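Local coordinates for protein beta-N-acetylhexosaminidase (Arthrobacter aurescens, PDB 3RCN) that probably hydrolyses terminal non-reducing N-acetyl-D-hexosamine residues from N-acetyl-beta-D-hexosaminides, as a member of glycosyl hydrolase family 20, at residues A[401-413]-A[422-434]. Residues are numbered along the deposited sequence; the frame is centred on the assembly and turned at random.
Sequences CPEHKLYLDHRQA and VGFVTTLQAVYEF
The imidazole of His410 lies between Gly423 CA, centred over one face 3.6 Å from the ring centroid in a CH-pi contact, and Tyr407 CB over the other; Asp409 OD1 sits at its edge, in plane. Glu403 O lies in plane at the edge of the Phe424 ring, with His404 CB against CD2 and CE2. Leu406 CD1 rests over a face of the Phe434 ring, 4.2 Å from its centroid, and Pro402 CG meets Phe434 CE1 at 3.6 Å. The Arg411 guanidinium carries Val425 CG2 on one face, 3.6 Å from CZ, and Gly423 O near its edge. Arg411 NE donates to Gly423 O at 2.7 Å, a bent bond (139°) in which the nitrogen stands above the carbonyl plane. With CG between the backbone N and the carbonyl carbon (chi1 67°) and a bend at chi2, the chain runs out across 423-425, bringing NE to Gly423 O. A leucine in place of Arg411 would probably leave Gly423 O without this donor and cost the NH2 bond to Arg533 O.

Both segments belong to the TIM-barrel catalytic domain: 401-413 starts the long loop after barrel strand 397-400, while segment 422-434 leads from it into helix 428-432, N-capped by Thr427. The loop's two arms pair through Arg411, whose N donates to Val422 O (3.1 Å) while its O accepts from Thr426 N (2.9 Å). Glu403, salt-bridged to Arg533, lies about 7 Å between side chains from Glu316, the predicted proton donor. Buried Thr426 OG1 hydrogen-bonds two waters, one held by Glu403 O and Tyr407 N, the other bridging His404 O and Val425 O.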
ATOM      1  N   CYS A 401     -18.315  -7.854 -20.572  1.00 45.89           N
ATOM      2  CA  CYS A 401     -18.416  -7.480 -19.182  1.00 36.68           C
ATOM      3  C   CYS A 401     -19.862  -7.160 -18.856  1.00 37.86           C
ATOM      4  O   CYS A 401     -20.219  -6.000 -18.659  1.00 40.38           O
ATOM      5  CB  CYS A 401     -17.510  -6.289 -18.869  1.00 41.46           C
ATOM      6  SG  CYS A 401     -17.514  -4.977 -20.097  1.00 45.09           S
ATOM      7  N   PRO A 402     -20.712  -8.190 -18.815  1.00 43.79           N
ATOM      8  CA  PRO A 402     -22.144  -7.976 -18.566  1.00 43.29           C
ATOM      9  C   PRO A 402     -22.371  -7.315 -17.211  1.00 42.54           C
ATOM     10  O   PRO A 402     -21.791  -7.750 -16.224  1.00 44.23           O
ATOM     11  CB  PRO A 402     -22.721  -9.393 -18.562  1.00 42.65           C
ATOM     12  CG  PRO A 402     -21.703 -10.240 -19.251  1.00 46.97           C
ATOM     13  CD  PRO A 402     -20.373  -9.610 -18.988  1.00 46.43           C
ATOM     14  N   GLU A 403     -23.205  -6.280 -17.175  1.00 44.83           N
ATOM     15  CA  GLU A 403     -23.524  -5.573 -15.944  1.00 48.41           C
ATOM     16  C   GLU A 403     -24.195  -6.467 -14.903  1.00 46.53           C
ATOM     17  O   GLU A 403     -24.104  -6.207 -13.716  1.00 42.12           O
ATOM     18  CB  GLU A 403     -24.427  -4.371 -16.237  1.00 58.10           C
ATOM     19  CG  GLU A 403     -24.845  -3.581 -14.989  1.00 65.38           C
ATOM     20  CD  GLU A 403     -25.982  -2.590 -15.255  1.00 70.34           C
ATOM     21  OE1 GLU A 403     -26.599  -2.635 -16.346  1.00 56.71           O
ATOM     22  OE2 GLU A 403     -26.264  -1.765 -14.359  1.00 81.05           O
ATOM     23  N   HIS A 404     -24.902  -7.498 -15.341  1.00 50.97           N
ATOM     24  CA  HIS A 404     -25.620  -8.340 -14.390  1.00 57.48           C
ATOM     25  C   HIS A 404     -24.828  -9.577 -13.972  1.00 56.88           C
ATOM     26  O   HIS A 404     -25.344 -10.450 -13.269  1.00 56.44           O
ATOM     27  CB  HIS A 404     -27.019  -8.698 -14.893  1.00 63.37           C
ATOM     28  CG  HIS A 404     -27.030  -9.367 -16.227  1.00 73.27           C
ATOM     29  ND1 HIS A 404     -26.705  -8.707 -17.394  1.00 82.61           N
ATOM     30  CD2 HIS A 404     -27.343 -10.635 -16.586  1.00 77.51           C
ATOM     31  CE1 HIS A 404     -26.810  -9.542 -18.413  1.00 85.81           C
ATOM     32  NE2 HIS A 404     -27.196 -10.719 -17.950  1.00 83.38           N
ATOM     33  N   LYS A 405     -23.584  -9.655 -14.433  1.00 52.76           N
ATOM     34  CA  LYS A 405     -22.701 -10.780 -14.125  1.00 55.97           C
ATOM     35  C   LYS A 405     -21.393 -10.334 -13.477  1.00 49.88           C
ATOM     36  O   LYS A 405     -21.050 -10.752 -12.385  1.00 50.37           O
ATOM     37  CB  LYS A 405     -22.386 -11.574 -15.398  1.00 69.06           C
ATOM     38  CG  LYS A 405     -23.587 -12.226 -16.064  1.00 74.98           C
ATOM     39  CD  LYS A 405     -24.318 -13.144 -15.098  1.00 80.86           C
ATOM     40  CE  LYS A 405     -25.362 -13.967 -15.823  1.00 85.09           C
ATOM     41  NZ  LYS A 405     -26.246 -13.108 -16.652  1.00 85.80           N
ATOM     42  N   LEU A 406     -20.639  -9.542 -14.228  1.00 44.55           N
ATOM     43  CA  LEU A 406     -19.265  -9.158 -13.932  1.00 39.71           C
ATOM     44  C   LEU A 406     -18.997  -7.824 -13.216  1.00 40.49           C
ATOM     45  O   LEU A 406     -17.859  -7.343 -13.246  1.00 36.32           O
ATOM     46  CB  LEU A 406     -18.391  -9.320 -15.172  1.00 44.64           C
ATOM     47  CG  LEU A 406     -18.341 -10.768 -15.663  1.00 45.61           C
ATOM     48  CD1 LEU A 406     -17.267 -10.946 -16.716  1.00 45.59           C
ATOM     49  CD2 LEU A 406     -18.098 -11.706 -14.501  1.00 41.68           C
ATOM     50  N   TYR A 407     -20.032  -7.148 -12.721  1.00 39.79           N
ATOM     51  CA  TYR A 407     -19.807  -5.882 -12.004  1.00 38.08           C
ATOM     52  C   TYR A 407     -19.600  -6.120 -10.508  1.00 41.95           C
ATOM     53  O   TYR A 407     -20.510  -6.560  -9.796  1.00 42.17           O
ATOM     54  CB  TYR A 407     -20.947  -4.877 -12.244  1.00 40.08           C
ATOM     55  CG  TYR A 407     -20.852  -4.144 -13.575  1.00 41.69           C
ATOM     56  CD1 TYR A 407     -20.089  -4.651 -14.618  1.00 43.18           C
ATOM     57  CD2 TYR A 407     -21.499  -2.931 -13.775  1.00 45.10           C
ATOM     58  CE1 TYR A 407     -19.988  -3.985 -15.820  1.00 45.96           C
ATOM     59  CE2 TYR A 407     -21.402  -2.252 -14.988  1.00 41.55           C
ATOM     60  CZ  TYR A 407     -20.645  -2.789 -16.004  1.00 46.25           C
ATOM     61  OH  TYR A 407     -20.536  -2.137 -17.213  1.00 50.49           O
ATOM     62  N   LEU A 408     -18.394  -5.815 -10.035  1.00 35.17           N
ATOM     63  CA  LEU A 408     -17.978  -6.206  -8.693  1.00 37.64           C
ATOM     64  C   LEU A 408     -18.301  -5.175  -7.613  1.00 35.53           C
ATOM     65  O   LEU A 408     -18.108  -5.431  -6.430  1.00 38.06           O
ATOM     66  CB  LEU A 408     -16.485  -6.549  -8.672  1.00 45.59           C
ATOM     67  CG  LEU A 408     -16.044  -7.683  -9.599  1.00 42.95           C
ATOM     68  CD1 LEU A 408     -14.530  -7.916  -9.518  1.00 38.66           C
ATOM     69  CD2 LEU A 408     -16.810  -8.954  -9.270  1.00 37.48           C
ATOM     70  N   ASP A 409     -18.776  -4.006  -8.014  1.00 36.30           N
ATOM     71  CA  ASP A 409     -19.316  -3.056  -7.052  1.00 34.18           C
ATOM     72  C   ASP A 409     -20.676  -3.554  -6.539  1.00 32.76           C
ATOM     73  O   ASP A 409     -21.196  -3.047  -5.549  1.00 33.61           O
ATOM     74  CB  ASP A 409     -19.410  -1.639  -7.645  1.00 37.13           C
ATOM     75  CG  ASP A 409     -20.198  -1.586  -8.964  1.00 45.97           C
ATOM     76  OD1 ASP A 409     -21.044  -0.672  -9.108  1.00 50.65           O
ATOM     77  OD2 ASP A 409     -19.962  -2.430  -9.868  1.00 43.80           O
ATOM     78  N   HIS A 410     -21.233  -4.575  -7.185  1.00 28.71           N
ATOM     79  CA  HIS A 410     -22.546  -5.081  -6.791  1.00 33.74           C
ATOM     80  C   HIS A 410     -22.461  -6.013  -5.599  1.00 37.20           C
ATOM     81  O   HIS A 410     -21.535  -6.817  -5.499  1.00 36.81           O
ATOM     82  CB  HIS A 410     -23.257  -5.811  -7.937  1.00 35.18           C
ATOM     83  CG  HIS A 410     -23.671  -4.921  -9.060  1.00 41.96           C
ATOM     84  ND1 HIS A 410     -24.540  -5.331 -10.048  1.00 42.06           N
ATOM     85  CD2 HIS A 410     -23.324  -3.647  -9.367  1.00 42.05           C
ATOM     86  CE1 HIS A 410     -24.708  -4.350 -10.915  1.00 43.98           C
ATOM     87  NE2 HIS A 410     -23.983  -3.317 -10.522  1.00 46.04           N
ATOM     88  N   ARG A 411     -23.473  -5.924  -4.739  1.00 36.32           N
ATOM     89  CA  ARG A 411     -23.565  -6.685  -3.502  1.00 35.38           C
ATOM     90  C   ARG A 411     -23.393  -8.190  -3.690  1.00 40.34           C
ATOM     91  O   ARG A 411     -23.889  -8.760  -4.655  1.00 38.93           O
ATOM     92  CB  ARG A 411     -24.906  -6.406  -2.840  1.00 36.03           C
ATOM     93  CG  ARG A 411     -26.094  -6.938  -3.602  1.00 31.54           C
ATOM     94  CD  ARG A 411     -27.220  -5.939  -3.504  1.00 36.47           C
ATOM     95  NE  ARG A 411     -28.361  -6.286  -4.344  1.00 42.13           N
ATOM     96  CZ  ARG A 411     -29.534  -6.690  -3.875  1.00 46.40           C
ATOM     97  NH1 ARG A 411     -29.723  -6.805  -2.567  1.00 51.63           N
ATOM     98  NH2 ARG A 411     -30.518  -6.970  -4.711  1.00 46.58           N
ATOM     99  N   GLN A 412     -22.686  -8.822  -2.752  1.00 44.06           N
ATOM    100  CA  GLN A 412     -22.297 -10.227  -2.862  1.00 38.41           C
ATOM    101  C   GLN A 412     -23.305 -11.174  -2.237  1.00 40.70           C
ATOM    102  O   GLN A 412     -23.152 -12.390  -2.305  1.00 48.29           O
ATOM    103  CB  GLN A 412     -20.919 -10.432  -2.234  1.00 34.58           C
ATOM    104  CG  GLN A 412     -19.919  -9.459  -2.808  1.00 40.19           C
ATOM    105  CD  GLN A 412     -18.495  -9.709  -2.380  1.00 37.74           C
ATOM    106  OE1 GLN A 412     -18.022 -10.845  -2.373  1.00 38.91           O
ATOM    107  NE2 GLN A 412     -17.791  -8.633  -2.038  1.00 28.94           N
ATOM    108  N   ALA A 413     -24.334 -10.619  -1.616  1.00 40.36           N
ATOM    109  CA  ALA A 413     -25.382 -11.448  -1.040  1.00 44.28           C
ATOM    110  C   ALA A 413     -26.660 -10.639  -0.877  1.00 48.98           C
ATOM    111  O   ALA A 413     -26.623  -9.413  -0.861  1.00 56.82           O
ATOM    112  CB  ALA A 413     -24.926 -12.019   0.301  1.00 47.37           C
ATOM    113  N   VAL A 422     -25.838  -2.339  -3.499  1.00 44.55           N
ATOM    114  CA  VAL A 422     -26.267  -1.742  -4.749  1.00 36.03           C
ATOM    115  C   VAL A 422     -26.185  -2.783  -5.854  1.00 37.64           C
ATOM    116  O   VAL A 422     -25.425  -3.743  -5.759  1.00 37.37           O
ATOM    117  CB  VAL A 422     -25.402  -0.519  -5.161  1.00 43.51           C
ATOM    118  CG1 VAL A 422     -25.608   0.656  -4.211  1.00 36.55           C
ATOM    119  CG2 VAL A 422     -23.928  -0.893  -5.276  1.00 45.60           C
ATOM    120  N   GLY A 423     -26.974  -2.593  -6.902  1.00 35.56           N
ATOM    121  CA  GLY A 423     -26.946  -3.500  -8.024  1.00 37.42           C
ATOM    122  C   GLY A 423     -27.621  -4.809  -7.687  1.00 38.16           C
ATOM    123  O   GLY A 423     -28.337  -4.917  -6.693  1.00 35.06           O
ATOM    124  N   PHE A 424     -27.406  -5.793  -8.552  1.00 37.77           N
ATOM    125  CA  PHE A 424     -27.964  -7.128  -8.399  1.00 40.05           C
ATOM    126  C   PHE A 424     -27.156  -7.947  -7.406  1.00 42.84           C
ATOM    127  O   PHE A 424     -25.976  -7.664  -7.179  1.00 39.55           O
ATOM    128  CB  PHE A 424     -27.986  -7.841  -9.753  1.00 40.56           C
ATOM    129  CG  PHE A 424     -28.487  -6.983 -10.879  1.00 43.13           C
ATOM    130  CD1 PHE A 424     -29.802  -6.562 -10.911  1.00 40.10           C
ATOM    131  CD2 PHE A 424     -27.634  -6.589 -11.897  1.00 50.33           C
ATOM    132  CE1 PHE A 424     -30.261  -5.767 -11.939  1.00 46.08           C
ATOM    133  CE2 PHE A 424     -28.093  -5.800 -12.931  1.00 52.01           C
ATOM    134  CZ  PHE A 424     -29.408  -5.391 -12.951  1.00 49.84           C
ATOM    135  N   VAL A 425     -27.772  -8.967  -6.818  1.00 39.18           N
ATOM    136  CA  VAL A 425     -26.985  -9.876  -6.009  1.00 41.75           C
ATOM    137  C   VAL A 425     -26.100 -10.639  -6.971  1.00 40.86           C
ATOM    138  O   VAL A 425     -26.597 -11.342  -7.844  1.00 38.71           O
ATOM    139  CB  VAL A 425     -27.863 -10.908  -5.267  1.00 41.74           C
ATOM    140  CG1 VAL A 425     -26.979 -11.925  -4.524  1.00 35.50           C
ATOM    141  CG2 VAL A 425     -28.825 -10.213  -4.308  1.00 41.33           C
ATOM    142  N   THR A 426     -24.790 -10.538  -6.784  1.00 37.73           N
ATOM    143  CA  THR A 426     -23.861 -11.266  -7.629  1.00 41.35           C
ATOM    144  C   THR A 426     -22.934 -12.052  -6.723  1.00 42.70           C
ATOM    145  O   THR A 426     -22.030 -11.484  -6.094  1.00 46.31           O
ATOM    146  CB  THR A 426     -23.000 -10.285  -8.432  1.00 47.25           C
ATOM    147  OG1 THR A 426     -23.837  -9.326  -9.098  1.00 44.91           O
ATOM    148  CG2 THR A 426     -22.112 -11.038  -9.429  1.00 26.25           C
ATOM    149  N   THR A 427     -23.085 -13.368  -6.721  1.00 36.94           N
ATOM    150  CA  THR A 427     -22.439 -14.145  -5.679  1.00 43.29           C
ATOM    151  C   THR A 427     -21.193 -14.822  -6.209  1.00 48.36           C
ATOM    152  O   THR A 427     -20.912 -14.791  -7.410  1.00 50.27           O
ATOM    153  CB  THR A 427     -23.387 -15.227  -5.136  1.00 42.78           C
ATOM    154  OG1 THR A 427     -23.652 -16.186  -6.167  1.00 45.15           O
ATOM    155  CG2 THR A 427     -24.698 -14.608  -4.684  1.00 40.41           C
ATOM    156  N   LEU A 428     -20.477 -15.481  -5.309  1.00 46.98           N
ATOM    157  CA  LEU A 428     -19.261 -16.185  -5.678  1.00 44.07           C
ATOM    158  C   LEU A 428     -19.573 -17.311  -6.664  1.00 44.90           C
ATOM    159  O   LEU A 428     -18.858 -17.510  -7.640  1.00 44.11           O
ATOM    160  CB  LEU A 428     -18.573 -16.745  -4.434  1.00 34.68           C
ATOM    161  CG  LEU A 428     -17.256 -17.447  -4.735  1.00 36.96           C
ATOM    162  CD1 LEU A 428     -16.251 -16.472  -5.358  1.00 34.00           C
ATOM    163  CD2 LEU A 428     -16.712 -18.046  -3.459  1.00 41.95           C
ATOM    164  N   GLN A 429     -20.647 -18.047  -6.402  1.00 43.36           N
ATOM    165  CA  GLN A 429     -20.996 -19.186  -7.231  1.00 48.64           C
ATOM    166  C   GLN A 429     -21.552 -18.720  -8.581  1.00 52.79           C
ATOM    167  O   GLN A 429     -21.177 -19.242  -9.627  1.00 56.25           O
ATOM    168  CB  GLN A 429     -21.989 -20.086  -6.499  1.00 49.11           C
ATOM    169  CG  GLN A 429     -22.446 -21.310  -7.275  1.00 51.08           C
ATOM    170  CD  GLN A 429     -23.515 -22.097  -6.522  1.00 55.67           C
ATOM    171  OE1 GLN A 429     -23.966 -23.139  -6.978  1.00 55.46           O
ATOM    172  NE2 GLN A 429     -23.921 -21.594  -5.360  1.00 60.81           N
ATOM    173  N   ALA A 430     -22.431 -17.724  -8.553  1.00 45.72           N
ATOM    174  CA  ALA A 430     -23.013 -17.194  -9.778  1.00 43.66           C
ATOM    175  C   ALA A 430     -21.916 -16.762 -10.751  1.00 47.37           C
ATOM    176  O   ALA A 430     -21.928 -17.114 -11.923  1.00 54.65           O
ATOM    177  CB  ALA A 430     -23.946 -16.033  -9.462  1.00 33.47           C
ATOM    178  N   VAL A 431     -20.962 -16.000 -10.236  1.00 43.49           N
ATOM    179  CA  VAL A 431     -19.855 -15.484 -11.018  1.00 38.68           C
ATOM    180  C   VAL A 431     -18.959 -16.612 -11.538  1.00 43.30           C
ATOM    181  O   VAL A 431     -18.322 -16.474 -12.584  1.00 34.61           O
ATOM    182  CB  VAL A 431     -19.030 -14.497 -10.151  1.00 50.92           C
ATOM    183  CG1 VAL A 431     -17.539 -14.650 -10.387  1.00 48.45           C
ATOM    184  CG2 VAL A 431     -19.493 -13.074 -10.381  1.00 46.82           C
ATOM    185  N   TYR A 432     -18.900 -17.722 -10.804  1.00 43.58           N
ATOM    186  CA  TYR A 432     -18.027 -18.825 -11.190  1.00 40.15           C
ATOM    187  C   TYR A 432     -18.649 -19.634 -12.301  1.00 39.81           C
ATOM    188  O   TYR A 432     -17.955 -20.322 -13.049  1.00 41.70           O
ATOM    189  CB  TYR A 432     -17.745 -19.747 -10.014  1.00 32.68           C
ATOM    190  CG  TYR A 432     -16.792 -20.889 -10.344  1.00 37.96           C
ATOM    191  CD1 TYR A 432     -15.441 -20.643 -10.588  1.00 43.66           C
ATOM    192  CD2 TYR A 432     -17.235 -22.213 -10.385  1.00 35.94           C
ATOM    193  CE1 TYR A 432     -14.559 -21.680 -10.879  1.00 40.04           C
ATOM    194  CE2 TYR A 432     -16.361 -23.257 -10.680  1.00 30.11           C
ATOM    195  CZ  TYR A 432     -15.025 -22.980 -10.920  1.00 40.16           C
ATOM    196  OH  TYR A 432     -14.149 -23.997 -11.212  1.00 42.95           O
ATOM    197  N   GLU A 433     -19.966 -19.561 -12.387  1.00 42.74           N
ATOM    198  CA  GLU A 433     -20.713 -20.296 -13.392  1.00 44.49           C
ATOM    199  C   GLU A 433     -21.023 -19.470 -14.654  1.00 48.45           C
ATOM    200  O   GLU A 433     -21.677 -19.951 -15.560  1.00 61.55           O
ATOM    201  CB  GLU A 433     -21.956 -20.902 -12.754  1.00 46.94           C
ATOM    202  CG  GLU A 433     -21.588 -21.928 -11.665  1.00 53.79           C
ATOM    203  CD  GLU A 433     -22.795 -22.640 -11.077  1.00 67.65           C
ATOM    204  OE1 GLU A 433     -23.946 -22.217 -11.364  1.00 72.29           O
ATOM    205  OE2 GLU A 433     -22.587 -23.625 -10.327  1.00 66.37           O
ATOM    206  N   PHE A 434     -20.522 -18.238 -14.710  1.00 47.96           N
ATOM    207  CA  PHE A 434     -20.696 -17.341 -15.854  1.00 56.77           C
ATOM    208  C   PHE A 434     -20.082 -17.797 -17.185  1.00 61.13           C
ATOM    209  O   PHE A 434     -19.028 -18.429 -17.209  1.00 58.31           O
ATOM    210  CB  PHE A 434     -20.132 -15.960 -15.515  1.00 60.07           C
ATOM    211  CG  PHE A 434     -19.822 -15.116 -16.729  1.00 66.92           C
ATOM    212  CD1 PHE A 434     -20.792 -14.289 -17.290  1.00 65.41           C
ATOM    213  CD2 PHE A 434     -18.553 -15.146 -17.310  1.00 69.57           C
ATOM    214  CE1 PHE A 434     -20.500 -13.512 -18.410  1.00 69.67           C
ATOM    215  CE2 PHE A 434     -18.253 -14.375 -18.441  1.00 63.09           C
ATOM    216  CZ  PHE A 434     -19.221 -13.559 -18.984  1.00 65.13           C
TER
HETATM  217  O   HOH W   1     -22.911  -7.816 -11.785  1.00 46.00           O
HETATM  218  O   HOH W   2     -25.457 -10.821 -10.621  1.00 59.04           O
HETATM  219  O   HOH W   3     -22.963  -3.343  -3.298  1.00 37.25           O
HETATM  220  O   HOH W   4     -20.996 -14.556  -2.420  1.00 45.54           O